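Local atomic coordinates of 2-nitrobenzoate nitroreductase (Pseudomonas fluorescens, PDB entry 4Z85), a protein that reduces 2-nitrobenzoate as a flavoenzyme with FMN as cofactor, probably drawing its electrons from NADH or NADPH. Residues A135-E140 with M163-E168; Q86-M91 with T125-P130. One frame throughout, in Å; residues are numbered along the deposited sequence.

Interaction 1. Residues A135-E140 with M163-E168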
loop_
_atom_site.group_PDB
_atom_site.type_symbol
_atom_site.label_atom_id
_atom_site.label_comp_id
_atom_site.label_asym_id
_atom_site.label_seq_id
_atom_site.Cartn_x
_atom_site.Cartn_y
_atom_site.Cartn_z
ATOM N N ALA A 135 8.336 11.313 14.804
ATOM C CA ALA A 135 8.092 10.173 13.904
ATOM C C ALA A 135 8.842 8.928 14.353
ATOM O O ALA A 135 9.995 9.011 14.760
ATOM C CB ALA A 135 8.479 10.522 12.466
ATOM N N PRO A 136 8.187 7.755 14.272
ATOM C CA PRO A 136 8.842 6.502 14.670
ATOM C C PRO A 136 9.979 6.126 13.728
ATOM O O PRO A 136 11.038 5.666 14.150
ATOM C CB PRO A 136 7.710 5.473 14.609
ATOM C CG PRO A 136 6.692 6.074 13.656
ATOM C CD PRO A 136 6.784 7.553 13.859
ATOM N N ILE A 137 9.721 6.311 12.440
ATOM C CA ILE A 137 10.650 5.981 11.369
ATOM C C ILE A 137 10.446 7.033 10.301
ATOM O O ILE A 137 9.326 7.495 10.100
ATOM C CB ILE A 137 10.407 4.563 10.778
ATOM C CG1 ILE A 137 10.503 3.472 11.857
ATOM C CG2 ILE A 137 11.392 4.270 9.658
ATOM C CD1 ILE A 137 10.203 2.075 11.337
ATOM N N ALA A 138 11.521 7.433 9.623
ATOM C CA ALA A 138 11.406 8.359 8.504
ATOM C C ALA A 138 12.333 7.948 7.378
ATOM O O ALA A 138 13.430 7.466 7.608
ATOM C CB ALA A 138 11.708 9.790 8.952
ATOM N N TRP A 139 11.872 8.092 6.146
ATOM C CA TRP A 139 12.702 7.880 4.973
ATOM C C TRP A 139 13.154 9.237 4.448
ATOM O O TRP A 139 12.331 10.109 4.168
ATOM C CB TRP A 139 11.936 7.145 3.866
ATOM C CG TRP A 139 11.535 5.735 4.136
ATOM C CD1 TRP A 139 11.919 4.939 5.182
ATOM C CD2 TRP A 139 10.666 4.939 3.322
ATOM N NE1 TRP A 139 11.345 3.693 5.059
ATOM C CE2 TRP A 139 10.577 3.668 3.922
ATOM C CE3 TRP A 139 9.948 5.183 2.138
ATOM C CZ2 TRP A 139 9.789 2.645 3.389
ATOM C CZ3 TRP A 139 9.176 4.173 1.613
ATOM C CH2 TRP A 139 9.099 2.917 2.233
ATOM N N GLU A 140 14.467 9.422 4.338
ATOM C CA GLU A 140 15.038 10.554 3.629
ATOM C C GLU A 140 15.104 10.185 2.151
ATOM O O GLU A 140 15.787 9.209 1.769
ATOM C CB GLU A 140 16.433 10.900 4.187
ATOM C CG GLU A 140 16.412 11.180 5.699
ATOM C CD GLU A 140 17.764 11.616 6.253
ATOM O OE1 GLU A 140 18.752 11.616 5.487
ATOM O OE2 GLU A 140 17.828 11.953 7.458
ATOM N N MET A 163 17.486 6.132 6.074
ATOM C CA MET A 163 16.378 5.998 7.020
ATOM C C MET A 163 16.736 6.445 8.436
ATOM O O MET A 163 17.832 6.168 8.927
ATOM C CB MET A 163 15.894 4.552 7.068
ATOM C CG MET A 163 15.370 3.988 5.749
ATOM S SD MET A 163 14.648 2.353 6.011
ATOM C CE MET A 163 14.270 1.827 4.326
ATOM N N TYR A 164 15.799 7.134 9.079
ATOM C CA TYR A 164 15.852 7.419 10.510
ATOM C C TYR A 164 14.950 6.458 11.282
ATOM O O TYR A 164 13.803 6.242 10.898
ATOM C CB TYR A 164 15.419 8.851 10.801
ATOM C CG TYR A 164 14.987 9.045 12.236
ATOM C CD1 TYR A 164 15.929 9.204 13.246
ATOM C CD2 TYR A 164 13.642 9.046 12.587
ATOM C CE1 TYR A 164 15.545 9.371 14.557
ATOM C CE2 TYR A 164 13.248 9.207 13.903
ATOM C CZ TYR A 164 14.206 9.372 14.882
ATOM O OH TYR A 164 13.821 9.540 16.187
ATOM N N PHE A 165 15.462 5.899 12.375
ATOM C CA PHE A 165 14.652 5.095 13.297
ATOM C C PHE A 165 14.797 5.617 14.726
ATOM O O PHE A 165 15.910 5.946 15.137
ATOM C CB PHE A 165 15.076 3.627 13.305
ATOM C CG PHE A 165 15.159 2.989 11.956
ATOM C CD1 PHE A 165 16.300 3.126 11.181
ATOM C CD2 PHE A 165 14.121 2.195 11.484
ATOM C CE1 PHE A 165 16.388 2.518 9.941
ATOM C CE2 PHE A 165 14.210 1.582 10.245
ATOM C CZ PHE A 165 15.339 1.741 9.477
ATOM N N ARG A 166 13.699 5.677 15.484
ATOM C CA ARG A 166 13.814 5.773 16.942
ATOM C C ARG A 166 14.668 4.591 17.386
ATOM O O ARG A 166 14.517 3.489 16.872
ATOM C CB ARG A 166 12.441 5.755 17.627
ATOM C CG ARG A 166 11.583 6.982 17.344
ATOM C CD ARG A 166 10.251 6.914 18.084
ATOM N NE ARG A 166 10.443 6.979 19.530
ATOM C CZ ARG A 166 10.493 8.110 20.228
ATOM N NH1 ARG A 166 10.363 9.279 19.610
ATOM N NH2 ARG A 166 10.675 8.076 21.546
ATOM N N GLU A 167 15.589 4.811 18.320
ATOM C CA GLU A 167 16.574 3.777 18.634
ATOM C C GLU A 167 15.941 2.458 19.058
ATOM O O GLU A 167 16.445 1.389 18.726
ATOM C CB GLU A 167 17.535 4.263 19.722
ATOM C CG GLU A 167 18.985 4.162 19.312
ATOM C CD GLU A 167 19.916 4.798 20.319
ATOM O OE1 GLU A 167 19.745 4.535 21.531
ATOM O OE2 GLU A 167 20.812 5.565 19.897
ATOM N N GLU A 168 14.820 2.538 19.765
ATOM C CA GLU A 168 14.162 1.335 20.251
ATOM C C GLU A 168 13.584 0.482 19.118
ATOM O O GLU A 168 13.322 -0.704 19.311
ATOM C CB GLU A 168 13.063 1.693 21.254
ATOM C CG GLU A 168 11.920 2.533 20.698
ATOM C CD GLU A 168 12.148 4.027 20.855
ATOM O OE1 GLU A 168 13.321 4.452 20.991
ATOM O OE2 GLU A 168 11.146 4.779 20.838
HETATM O O HOH W 1 11.231 10.232 16.680
#
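The open end of the antiparallel β-hairpin made by strands 137-150 and 153-165 is laced together here, with Ala138 and Tyr164 as its hydrogen-bonded pair. Tyr164 N donates to Ala138 O at 2.8 Å, and Ala138 N returns a bond to Tyr164 O at 2.9 Å. Beyond the strand ends, Arg166 N reaches Pro136 O at 3.0 Å. Both strands belong to the closed barrel of the flavin reductase-like domain, and at Met163 and Tyr164 the sheet continues into a strand of the second subunit. On one face, Met163 runs alongside Trp139, pointing the same way: SD lies 4.4 Å from the centroid of the five-membered ring of Trp139, an oblique Met-aromatic contact, while Trp139 NE1 bonds Ser21 of the second subunit. On the same face Ile137 CG1 meets Phe165 CD2 at 3.9 Å. Tyr164 occupies the other face; with CG anti to the backbone N (chi1 160°), one face of its ring lies against Arg166 N, offset toward the rim, while its edge meets Ala135 O in plane. One water joins Ala135 O, Tyr164 OH (2.7 Å) and Arg166 NH1. Arg166 NE makes a 2.7 Å salt bridge with Glu168 OE2; an alanine in place of Arg166 would probably leave the Glu168 carboxylate without this charged mate and the water with one anchor fewer.

Interaction 2. Residues Q86-M91 with T125-P130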
loop_
_atom_site.group_PDB
_atom_site.type_symbol
_atom_site.label_atom_id
_atom_site.label_comp_id
_atom_site.label_asym_id
_atom_site.label_seq_id
_atom_site.Cartn_x
_atom_site.Cartn_y
_atom_site.Cartn_z
ATOM N N GLN A 86 13.599 16.610 -3.274
ATOM C CA GLN A 86 13.829 15.981 -1.985
ATOM C C GLN A 86 12.566 16.027 -1.157
ATOM O O GLN A 86 11.771 16.959 -1.297
ATOM C CB GLN A 86 14.937 16.682 -1.197
ATOM C CG GLN A 86 16.220 16.951 -1.916
ATOM C CD GLN A 86 17.232 17.600 -0.997
ATOM O OE1 GLN A 86 16.870 18.182 0.028
ATOM N NE2 GLN A 86 18.500 17.493 -1.346
ATOM N N PHE A 87 12.403 15.038 -0.280
ATOM C CA PHE A 87 11.309 15.064 0.699
ATOM C C PHE A 87 11.483 13.955 1.715
ATOM O O PHE A 87 12.334 13.065 1.545
ATOM C CB PHE A 87 9.931 14.958 0.022
ATOM C CG PHE A 87 9.735 13.715 -0.810
ATOM C CD1 PHE A 87 10.247 13.636 -2.097
ATOM C CD2 PHE A 87 8.995 12.643 -0.320
ATOM C CE1 PHE A 87 10.051 12.505 -2.875
ATOM C CE2 PHE A 87 8.790 11.512 -1.094
ATOM C CZ PHE A 87 9.321 11.437 -2.371
ATOM N N VAL A 88 10.696 14.020 2.788
ATOM C CA VAL A 88 10.761 12.977 3.806
ATOM C C VAL A 88 9.433 12.260 3.898
ATOM O O VAL A 88 8.383 12.900 3.948
ATOM C CB VAL A 88 11.114 13.526 5.199
ATOM C CG1 VAL A 88 10.923 12.445 6.287
ATOM C CG2 VAL A 88 12.550 14.054 5.216
ATOM N N VAL A 89 9.496 10.933 3.905
ATOM C CA VAL A 89 8.321 10.144 4.268
ATOM C C VAL A 89 8.393 9.795 5.755
ATOM O O VAL A 89 9.249 9.046 6.191
ATOM C CB VAL A 89 8.213 8.855 3.423
ATOM C CG1 VAL A 89 7.053 7.987 3.928
ATOM C CG2 VAL A 89 8.017 9.200 1.953
ATOM N N ASN A 90 7.484 10.353 6.537
ATOM C CA ASN A 90 7.397 10.050 7.954
ATOM C C ASN A 90 6.356 8.981 8.147
ATOM O O ASN A 90 5.233 9.138 7.670
ATOM C CB ASN A 90 7.004 11.278 8.778
ATOM C CG ASN A 90 7.962 12.431 8.601
ATOM O OD1 ASN A 90 8.981 12.504 9.293
ATOM N ND2 ASN A 90 7.649 13.331 7.676
ATOM N N MET A 91 6.742 7.914 8.825
ATOM C CA MET A 91 5.821 6.818 9.117
ATOM C C MET A 91 4.987 7.206 10.329
ATOM O O MET A 91 5.364 8.100 11.096
ATOM C CB MET A 91 6.576 5.510 9.358
ATOM C CG MET A 91 7.469 5.096 8.190
ATOM S SD MET A 91 6.573 5.095 6.615
ATOM C CE MET A 91 7.888 4.593 5.526
ATOM N N THR A 125 19.790 14.087 7.606
ATOM C CA THR A 125 21.231 13.912 7.416
ATOM C C THR A 125 21.672 14.051 5.959
ATOM O O THR A 125 22.648 14.746 5.660
ATOM C CB THR A 125 21.681 12.536 7.947
ATOM O OG1 THR A 125 21.459 12.481 9.361
ATOM C CG2 THR A 125 23.150 12.299 7.669
ATOM N N THR A 126 20.952 13.399 5.051
ATOM C CA THR A 126 21.360 13.351 3.652
ATOM C C THR A 126 20.665 14.369 2.759
ATOM O O THR A 126 21.015 14.512 1.584
ATOM C CB THR A 126 21.097 11.967 3.052
ATOM O OG1 THR A 126 19.686 11.713 3.069
ATOM C CG2 THR A 126 21.823 10.894 3.849
ATOM N N ILE A 127 19.660 15.053 3.292
ATOM C CA ILE A 127 18.897 16.000 2.492
ATOM C C ILE A 127 18.516 17.207 3.334
ATOM O O ILE A 127 18.741 17.225 4.542
ATOM C CB ILE A 127 17.602 15.367 1.902
ATOM C CG1 ILE A 127 16.746 14.764 3.019
ATOM C CG2 ILE A 127 17.925 14.315 0.854
ATOM C CD1 ILE A 127 15.403 14.268 2.533
ATOM N N ASP A 128 17.923 18.206 2.694
ATOM C CA ASP A 128 17.606 19.464 3.364
ATOM C C ASP A 128 16.251 19.455 4.063
ATOM O O ASP A 128 16.050 20.164 5.050
ATOM C CB ASP A 128 17.649 20.615 2.360
ATOM C CG ASP A 128 19.048 20.861 1.818
ATOM O OD1 ASP A 128 20.023 20.695 2.587
ATOM O OD2 ASP A 128 19.166 21.207 0.624
ATOM N N VAL A 129 15.319 18.659 3.551
ATOM C CA VAL A 129 13.984 18.596 4.139
ATOM C C VAL A 129 14.057 17.875 5.477
ATOM O O VAL A 129 14.656 16.812 5.580
ATOM C CB VAL A 129 12.982 17.880 3.203
ATOM C CG1 VAL A 129 11.584 17.847 3.825
ATOM C CG2 VAL A 129 12.940 18.566 1.855
ATOM N N PRO A 130 13.464 18.470 6.521
ATOM C CA PRO A 130 13.485 17.888 7.860
ATOM C C PRO A 130 12.408 16.821 8.042
ATOM O O PRO A 130 11.425 16.813 7.301
ATOM C CB PRO A 130 13.191 19.088 8.756
ATOM C CG PRO A 130 12.284 19.915 7.934
ATOM C CD PRO A 130 12.776 19.773 6.509
#
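Gln86 reaches out from the start of strand 86-90 to hold the backbone of the 125-130 loop at Asp128. Its chain is extended beyond CG (chi2 -178°), which carries the amide far enough for OE1 to accept Asp128 N at 2.9 Å. The N-H points well at the oxygen (165°), yet the donor stands tilted from the carbonyl plane. Ile127 and Gln86 run antiparallel past each other, Ile127 CG2 lying 3.8 Å from Gln86 CD. The branches of Ile127 divide the work: CG1 is wedged between both backbone arms (chi1 55°), and from there CD1 is delivered to Phe87 O at 3.4 Å and against the CG2 methyl of Val88. Strand 86-90 bonds through its backbone to strands 28-33 and 137-150 of the barrel; Phe87 turns away from the loop and packs on Val30 and Val156, whereas Gln86 and Val88 point toward it, so the loop rests on the outer wall. Val129 lies against the backbone at Phe87, with CG2 3.7 Å from Gln86 O and CG1 4.2 Å from Val88 CG2. That same Val88 methyl also faces Val129 O at 3.5 Å, and Pro130 O beside it. Hydroxyls satisfy both carbonyl oxygens, Ser124 OG bonding Val129 O and Thr31 OG1 bonding Pro130 O.

The two contacts share one barrel wall, since strands 137-150 and 86-90 are neighbours: Trp139 N lies 2.8 Å from Val89 O, a probable hydrogen bond, and the centres are about 11 Å apart. Interaction 1 is the more buried, joining strand to strand by paired backbone bonds with aromatic and sulfur packing, with the water and the Arg166-Glu168 salt bridge lying just past the end of strand 163-165. Interaction 2 is partly buried and sets a loop on a strand; one side-chain-to-backbone bond and branched aliphatic groups do the holding there, with Asp128 exposed. A second link runs between side chains, a probable hydrogen bond between Glu140 OE1 and Thr126 OG1. Both contacts also touch the second subunit, interaction 1 more extensively.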